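Local structure of ABC transporter periplasmic peptide-binding protein (Pseudoalteromonas, 4QFK) at residues A[119-124]-A[183-188]; A[151-156]-A[164-169]; A[255-260]-A[274-279]. The protein probably binds dipeptides in the periplasm and hands them to an ABC transporter for uptake. All coordinates share one frame; numbering follows the deposited sequence.

Contact 1 (A[119-124]-A[183-188]); sequences IFTFSR and AVVLSK
Thr121, on the helical segment 119-124, meets the extended loop 183-188 with both branches of its side chain. From CB, which lies about 4.0 Å from Leu186 N, the side chain forks. OG1 accepts a hydrogen bond from Leu186 N at 2.9 Å, with an N-H...O angle of 160°. The same hydroxyl is hydrogen-bonded to Asp117 O one helical turn back, so a buried polar atom is held both by its own helix and by the loop. The other branch, CG2, lies anti to the backbone N and comes to 3.2 Å from Val184 O; it also sits over the centre of the Phe122 ring, 3.9 Å above the plane. That ring reaches the start of the loop with its far end: Ala183 O lies in the ring plane at the edge, 3.7 Å from Phe122 CZ, while CE1 touches the methyl of Ala183. At the far end of the loop, Phe120 CB packs on Lys188 CB at 3.6 Å, and its ring leans on the first turn of the helix that begins there. Ser187 is the N-cap of that helix, its OG bonded to Tyr190 N, and Lys188 N is bonded to Asp117 OD1. Arg124 only brushes Leu186 CD1 with the edge of its guanidinium group; its charge is paired in a salt bridge with Asp204. Helix 115-126 is thus wedged between two layers: the loop leading into helix 188-196 runs along one flank, where Phe120 also packs on Ala191 and Met192, while Ile119 and Phe122 lean on Ile155 of strand 152-159.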
# COMPACT_ATOMS: atom_id res chain seq x y z
N ILE A 119 8.92 -6.51 -22.03
CA ILE A 119 7.78 -6.52 -22.92
C ILE A 119 6.86 -7.67 -22.58
O ILE A 119 5.65 -7.48 -22.45
CB ILE A 119 8.25 -6.58 -24.41
CG1 ILE A 119 8.94 -5.26 -24.80
CG2 ILE A 119 7.06 -6.87 -25.35
CD1 ILE A 119 9.41 -5.22 -26.22
N PHE A 120 7.44 -8.86 -22.42
CA PHE A 120 6.66 -10.00 -21.97
C PHE A 120 6.01 -9.71 -20.64
O PHE A 120 4.80 -9.90 -20.47
CB PHE A 120 7.51 -11.26 -21.83
CG PHE A 120 6.81 -12.35 -21.06
CD1 PHE A 120 5.83 -13.13 -21.67
CD2 PHE A 120 7.07 -12.54 -19.72
CE1 PHE A 120 5.15 -14.11 -20.95
CE2 PHE A 120 6.39 -13.52 -18.99
CZ PHE A 120 5.43 -14.31 -19.61
N THR A 121 6.81 -9.24 -19.69
CA THR A 121 6.37 -9.10 -18.30
C THR A 121 5.16 -8.17 -18.18
O THR A 121 4.20 -8.50 -17.50
CB THR A 121 7.50 -8.56 -17.39
OG1 THR A 121 8.54 -9.53 -17.27
CG2 THR A 121 6.96 -8.22 -16.00
N PHE A 122 5.21 -7.01 -18.83
CA PHE A 122 4.17 -6.02 -18.62
C PHE A 122 3.01 -6.17 -19.59
O PHE A 122 1.87 -5.88 -19.23
CB PHE A 122 4.75 -4.62 -18.54
CG PHE A 122 5.66 -4.43 -17.35
CD1 PHE A 122 5.12 -4.23 -16.08
CD2 PHE A 122 7.02 -4.50 -17.48
CE1 PHE A 122 5.93 -4.11 -14.96
CE2 PHE A 122 7.85 -4.36 -16.38
CZ PHE A 122 7.29 -4.17 -15.10
N SER A 123 3.28 -6.68 -20.78
CA SER A 123 2.19 -6.87 -21.73
C SER A 123 1.30 -8.02 -21.28
O SER A 123 0.16 -8.10 -21.73
CB SER A 123 2.70 -7.10 -23.15
OG SER A 123 3.36 -8.34 -23.26
N ARG A 124 1.81 -8.89 -20.40
CA ARG A 124 0.95 -9.91 -19.77
C ARG A 124 -0.26 -9.28 -19.08
O ARG A 124 -1.35 -9.85 -19.08
CB ARG A 124 1.71 -10.76 -18.72
CG ARG A 124 1.23 -12.22 -18.65
CD ARG A 124 0.67 -12.72 -17.30
NE ARG A 124 1.70 -13.29 -16.45
CZ ARG A 124 1.53 -14.27 -15.55
NH1 ARG A 124 0.35 -14.84 -15.35
NH2 ARG A 124 2.58 -14.68 -14.85
N ALA A 183 5.73 -4.36 -9.59
CA ALA A 183 6.26 -4.17 -10.94
C ALA A 183 7.61 -4.84 -11.16
O ALA A 183 8.55 -4.22 -11.66
CB ALA A 183 6.33 -2.69 -11.29
N VAL A 184 7.68 -6.11 -10.78
CA VAL A 184 8.90 -6.89 -10.90
C VAL A 184 9.04 -7.37 -12.35
O VAL A 184 8.07 -7.38 -13.10
CB VAL A 184 8.87 -8.14 -9.94
CG1 VAL A 184 8.84 -7.71 -8.46
CG2 VAL A 184 7.67 -9.01 -10.24
N VAL A 185 10.26 -7.78 -12.73
CA VAL A 185 10.55 -8.25 -14.08
C VAL A 185 10.74 -9.76 -14.07
O VAL A 185 11.48 -10.30 -13.23
CB VAL A 185 11.82 -7.56 -14.67
CG1 VAL A 185 12.17 -8.14 -16.03
CG2 VAL A 185 11.64 -6.05 -14.77
N LEU A 186 10.08 -10.44 -15.02
CA LEU A 186 10.04 -11.89 -15.10
C LEU A 186 10.84 -12.35 -16.30
O LEU A 186 11.28 -11.53 -17.11
CB LEU A 186 8.59 -12.38 -15.24
CG LEU A 186 7.65 -11.88 -14.15
CD1 LEU A 186 6.23 -12.45 -14.30
CD2 LEU A 186 8.22 -12.23 -12.81
N SER A 187 11.04 -13.66 -16.41
CA SER A 187 11.82 -14.22 -17.51
C SER A 187 10.95 -14.67 -18.66
O SER A 187 10.19 -15.63 -18.54
CB SER A 187 12.68 -15.39 -17.05
OG SER A 187 13.22 -16.07 -18.17
N LYS A 188 11.06 -13.97 -19.79
CA LYS A 188 10.35 -14.40 -20.98
C LYS A 188 10.92 -15.72 -21.48
O LYS A 188 10.16 -16.60 -21.90
CB LYS A 188 10.39 -13.34 -22.09
CG LYS A 188 10.00 -13.90 -23.45
CD LYS A 188 9.83 -12.80 -24.49
CE LYS A 188 9.54 -13.38 -25.87
NZ LYS A 188 8.43 -12.69 -26.58

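Contact 2 (A[151-156]-A[164-169]); sequences LIRKIV and RFELFN
Segments 151-156 and 164-169 pair as the antiparallel arms of a beta hairpin, their short strand axes 4.5 Å apart at 156°, with a classic beta bulge where Arg153 and Lys154 both face Glu166. At the bulge one carbonyl takes two donors: Glu166 O accepts from Arg153 N at 2.7 Å and, less closely, from Lys154 N at 3.3 Å. Beyond it the regular ladder resumes, with Val156 and Arg164 bonded in both directions.

The buried face carries Ile155 and Phe165 side by side. Ile155 CD1 makes a CH-pi contact over the face of the Phe165 ring, 4.0 Å from its centroid, whereas Ile152 CD1 comes in at the ring edge, near CD2. Ile152 CD1 is also pressed on Leu167 CD2 at 3.4 Å, tighter than usual van der Waals contact. Phe93, Phe174 and Val118 also pack on Phe165, tying the hairpin to strand 90-95 and to helices 174-177 and 115-126.

On the other face Val156 CG1 lies beside NH2 of Arg164. From the bulge, Arg153 runs alongside Glu166: Glu166 CB covers one face of the guanidinium group, but NH1 and OE2 stay beyond salt-bridge range, and Glu166 OE1 is hydrogen-bonded to Ser90 OG of the adjoining strand.

Where the ladder ends, Phe168 N donates to Leu151 O and its ring folds back over Arg153. The arginine chain leaves with CG anti to its N (chi1 -157°), which brings Arg153 CG over the Phe168 ring face, 3.4 Å from the centroid and 23° off the normal.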
# COMPACT_ATOMS: atom_id res chain seq x y z
N LEU A 151 -4.12 1.48 -19.16
CA LEU A 151 -3.30 2.63 -19.53
C LEU A 151 -2.30 2.29 -20.62
O LEU A 151 -2.13 3.07 -21.56
CB LEU A 151 -2.59 3.20 -18.31
CG LEU A 151 -1.64 4.38 -18.52
CD1 LEU A 151 -2.41 5.60 -19.03
CD2 LEU A 151 -0.88 4.71 -17.24
N ILE A 152 -1.62 1.15 -20.51
CA ILE A 152 -0.59 0.80 -21.47
C ILE A 152 -1.23 0.35 -22.76
O ILE A 152 -1.98 -0.63 -22.79
CB ILE A 152 0.35 -0.34 -21.00
CG1 ILE A 152 0.98 -0.02 -19.65
CG2 ILE A 152 1.44 -0.60 -22.05
CD1 ILE A 152 1.89 1.17 -19.69
N ARG A 153 -0.90 1.06 -23.84
CA ARG A 153 -1.38 0.76 -25.18
C ARG A 153 -0.51 -0.29 -25.86
O ARG A 153 -1.01 -1.20 -26.54
CB ARG A 153 -1.36 2.05 -26.00
CG ARG A 153 -2.30 2.06 -27.18
CD ARG A 153 -1.92 3.14 -28.19
NE ARG A 153 -1.12 2.60 -29.28
CZ ARG A 153 -0.11 3.25 -29.86
NH1 ARG A 153 0.24 4.46 -29.44
NH2 ARG A 153 0.55 2.67 -30.85
N LYS A 154 0.80 -0.15 -25.69
CA LYS A 154 1.77 -1.03 -26.35
C LYS A 154 3.13 -0.87 -25.70
O LYS A 154 3.40 0.14 -25.06
CB LYS A 154 1.91 -0.64 -27.83
CG LYS A 154 1.16 -1.52 -28.81
CD LYS A 154 1.86 -2.86 -29.02
CE LYS A 154 1.20 -3.66 -30.16
NZ LYS A 154 -0.28 -3.46 -30.18
N ILE A 155 4.01 -1.84 -25.90
CA ILE A 155 5.39 -1.66 -25.47
C ILE A 155 6.32 -2.02 -26.61
O ILE A 155 6.30 -3.13 -27.13
CB ILE A 155 5.76 -2.51 -24.22
CG1 ILE A 155 4.63 -2.47 -23.19
CG2 ILE A 155 7.06 -2.01 -23.64
CD1 ILE A 155 4.89 -3.33 -21.96
N VAL A 156 7.15 -1.06 -26.99
CA VAL A 156 7.92 -1.18 -28.21
C VAL A 156 9.36 -1.52 -27.90
O VAL A 156 9.98 -0.89 -27.04
CB VAL A 156 7.83 0.13 -29.04
CG1 VAL A 156 8.85 0.14 -30.18
CG2 VAL A 156 6.42 0.33 -29.56
N ARG A 164 10.09 1.12 -25.01
CA ARG A 164 9.21 2.28 -24.90
C ARG A 164 7.78 1.88 -24.62
O ARG A 164 7.19 1.14 -25.39
CB ARG A 164 9.27 3.13 -26.17
CG ARG A 164 8.31 4.32 -26.17
CD ARG A 164 8.49 5.23 -27.41
NE ARG A 164 8.33 4.53 -28.68
CZ ARG A 164 9.35 4.19 -29.47
NH1 ARG A 164 10.59 4.50 -29.12
NH2 ARG A 164 9.13 3.55 -30.62
N PHE A 165 7.25 2.37 -23.50
CA PHE A 165 5.85 2.19 -23.16
C PHE A 165 5.05 3.29 -23.82
O PHE A 165 5.33 4.48 -23.61
CB PHE A 165 5.63 2.28 -21.64
CG PHE A 165 6.07 1.05 -20.87
CD1 PHE A 165 7.40 0.67 -20.83
CD2 PHE A 165 5.13 0.31 -20.14
CE1 PHE A 165 7.79 -0.46 -20.10
CE2 PHE A 165 5.51 -0.81 -19.41
CZ PHE A 165 6.85 -1.20 -19.39
N GLU A 166 4.05 2.91 -24.61
CA GLU A 166 3.10 3.86 -25.16
C GLU A 166 1.81 3.79 -24.35
O GLU A 166 1.25 2.71 -24.13
CB GLU A 166 2.85 3.58 -26.65
CG GLU A 166 4.13 3.38 -27.48
CD GLU A 166 4.48 4.55 -28.41
OE1 GLU A 166 4.81 5.65 -27.91
OE2 GLU A 166 4.46 4.35 -29.64
N LEU A 167 1.36 4.95 -23.87
CA LEU A 167 0.16 5.05 -23.04
C LEU A 167 -0.98 5.76 -23.77
O LEU A 167 -0.76 6.73 -24.51
CB LEU A 167 0.49 5.84 -21.78
CG LEU A 167 1.92 5.77 -21.27
CD1 LEU A 167 2.12 6.69 -20.07
CD2 LEU A 167 2.27 4.33 -20.91
N PHE A 168 -2.21 5.29 -23.56
CA PHE A 168 -3.37 5.93 -24.18
C PHE A 168 -3.51 7.41 -23.78
O PHE A 168 -4.12 8.20 -24.51
CB PHE A 168 -4.67 5.19 -23.84
CG PHE A 168 -4.79 3.83 -24.48
CD1 PHE A 168 -5.26 3.70 -25.77
CD2 PHE A 168 -4.45 2.69 -23.78
CE1 PHE A 168 -5.38 2.45 -26.36
CE2 PHE A 168 -4.57 1.44 -24.37
CZ PHE A 168 -5.03 1.33 -25.67
N ASN A 169 -2.96 7.78 -22.63
CA ASN A 169 -2.95 9.18 -22.22
C ASN A 169 -1.82 9.44 -21.27
O ASN A 169 -1.21 8.51 -20.76
CB ASN A 169 -4.28 9.60 -21.59
CG ASN A 169 -4.74 8.64 -20.50
OD1 ASN A 169 -5.45 7.67 -20.77
ND2 ASN A 169 -4.36 8.93 -19.25

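Contact 3 (A[255-260]-A[274-279]); sequences AKILTK and SILAQR
Leu258 and Arg279 meet where the helical segment 255-260 runs out against the turns of 274-279. The guanidinium group of Arg279 presents its edge to Leu258 O, which lies in the guanidinium plane; NH2 donates at 2.9 Å and NH1 at 3.3 Å, the second bond clearly bent, at 138°. Both bonds rest on an oxygen crowded by a neighbour in the model and should be read with caution. Alongside, Leu258 CD2 lies 3.5 Å from Arg279 NH1 and packs on Leu276 CD2, while Leu258 CD1 reaches the methyl CG2 of Ile275 at 4.1 Å. Leu276 spans two neighbours: its CD1 also meets Ile257 CG2, the two side chains crossing at about a right angle.

Both backbones turn here. Helix 250-258 closes in a Schellman motif, in which Lys260 takes up positive phi (62°) and its N bonds back to Ile257 O; across from it, two overlapping type I beta turns, Ser274 to Ala277 and Leu276 to Arg279, bring the chain round toward strand 282-297. The carbonyl that Arg279 appears to hold belongs to the last helical turn, where the negative end of the helix dipole would probably suit a cation. The Lys260 chain, bent at chi2 and chi3, brings a second positive group, Lys260 NZ, to 3.7 Å from Arg279 NH2, though the modelled path of this lysine is less sure.

Farther out, Asp281 OD1 forms a salt bridge with Arg279 NE, which helps to set the rotation of the group. A leucine in place of Arg279 has no N-H groups to offer, and Asp281 would probably be left without its charged mate and Leu258 O with a weaker grip. Beneath the apolar patch, Ile257 and Leu276 both rest on Ile282, and Leu276 also on Val284, of strand 282-297.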
# COMPACT_ATOMS: atom_id res chain seq x y z
N ALA A 255 7.05 -16.02 20.42
CA ALA A 255 7.68 -17.07 21.20
C ALA A 255 8.92 -17.60 20.47
O ALA A 255 9.90 -17.97 21.11
CB ALA A 255 6.70 -18.19 21.48
N LYS A 256 8.89 -17.62 19.14
CA LYS A 256 10.02 -18.15 18.41
C LYS A 256 11.16 -17.13 18.35
O LYS A 256 12.33 -17.49 18.18
CB LYS A 256 9.62 -18.62 17.01
CG LYS A 256 8.80 -19.89 17.02
CD LYS A 256 8.79 -20.55 15.66
CE LYS A 256 7.75 -21.64 15.59
NZ LYS A 256 7.57 -22.14 14.19
N ILE A 257 10.80 -15.86 18.51
CA ILE A 257 11.79 -14.80 18.67
C ILE A 257 12.56 -15.04 19.98
O ILE A 257 13.78 -15.12 19.98
CB ILE A 257 11.13 -13.40 18.66
CG1 ILE A 257 10.67 -13.06 17.25
CG2 ILE A 257 12.11 -12.32 19.10
CD1 ILE A 257 11.81 -12.87 16.28
N LEU A 258 11.82 -15.19 21.08
CA LEU A 258 12.44 -15.43 22.39
C LEU A 258 13.41 -16.61 22.42
O LEU A 258 14.43 -16.58 23.12
CB LEU A 258 11.36 -15.67 23.43
CG LEU A 258 10.41 -14.51 23.63
CD1 LEU A 258 9.14 -14.98 24.34
CD2 LEU A 258 11.12 -13.41 24.40
N THR A 259 13.08 -17.66 21.67
CA THR A 259 13.87 -18.89 21.68
C THR A 259 15.00 -18.81 20.67
O THR A 259 15.78 -19.74 20.53
CB THR A 259 12.99 -20.10 21.33
OG1 THR A 259 12.33 -19.87 20.07
CG2 THR A 259 11.93 -20.34 22.40
N LYS A 260 15.08 -17.69 19.95
CA LYS A 260 16.09 -17.52 18.91
C LYS A 260 15.89 -18.56 17.80
O LYS A 260 16.79 -18.84 17.02
CB LYS A 260 17.50 -17.57 19.50
CG LYS A 260 17.76 -16.52 20.60
CD LYS A 260 17.04 -16.87 21.92
CE LYS A 260 18.02 -17.33 23.03
NZ LYS A 260 17.35 -17.84 24.28
N SER A 274 5.77 -5.92 24.20
CA SER A 274 6.17 -5.61 25.57
C SER A 274 7.03 -6.72 26.16
O SER A 274 8.07 -6.45 26.77
CB SER A 274 4.94 -5.41 26.45
OG SER A 274 4.38 -4.12 26.25
N ILE A 275 6.61 -7.96 25.96
CA ILE A 275 7.31 -9.10 26.54
C ILE A 275 8.76 -9.18 26.07
O ILE A 275 9.56 -9.95 26.61
CB ILE A 275 6.55 -10.41 26.26
CG1 ILE A 275 5.99 -10.98 27.57
CG2 ILE A 275 7.43 -11.42 25.56
CD1 ILE A 275 5.00 -10.05 28.27
N LEU A 276 9.10 -8.37 25.07
CA LEU A 276 10.45 -8.34 24.53
C LEU A 276 11.29 -7.24 25.17
O LEU A 276 12.50 -7.35 25.24
CB LEU A 276 10.41 -8.18 23.00
CG LEU A 276 9.66 -9.31 22.28
CD1 LEU A 276 9.95 -9.32 20.79
CD2 LEU A 276 10.05 -10.64 22.89
N ALA A 277 10.63 -6.19 25.64
CA ALA A 277 11.32 -5.02 26.21
C ALA A 277 12.53 -5.35 27.08
O ALA A 277 13.52 -4.64 27.05
CB ALA A 277 10.33 -4.15 26.98
N GLN A 278 12.44 -6.43 27.86
CA GLN A 278 13.47 -6.74 28.85
C GLN A 278 14.52 -7.71 28.32
O GLN A 278 15.19 -8.39 29.09
CB GLN A 278 12.84 -7.28 30.14
CG GLN A 278 11.36 -6.92 30.33
CD GLN A 278 11.10 -5.84 31.40
OE1 GLN A 278 11.79 -5.78 32.42
NE2 GLN A 278 10.09 -5.00 31.16
N ARG A 279 14.68 -7.76 27.00
CA ARG A 279 15.70 -8.60 26.38
C ARG A 279 16.72 -7.76 25.62
O ARG A 279 16.37 -6.96 24.75
CB ARG A 279 15.06 -9.64 25.45
CG ARG A 279 14.21 -10.71 26.13
CD ARG A 279 15.07 -11.88 26.64
NE ARG A 279 15.77 -12.60 25.57
CZ ARG A 279 15.36 -13.76 25.06
NH1 ARG A 279 14.27 -14.35 25.52
NH2 ARG A 279 16.05 -14.35 24.09

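Contacts 1 and 2 belong to one packed region: their centres are 14 Å apart, and Phe122 of helix 115-126 touches both Ile155 and Phe165 of the hairpin. Contact 1 is buried and joins helix to loop with a single cross-segment hydrogen bond amid apolar packing. Contact 2 is partly buried, a backbone ladder with aliphatic and aromatic groups inward and charged chains outward. Contact 3 stands apart, its centre 41 Å from that of contact 1 and 50 Å from that of contact 2; it is partly buried, like contact 2, but there a helix end meets a pair of turns through a small leucine-isoleucine patch and an arginine that appears to hold a backbone carbonyl.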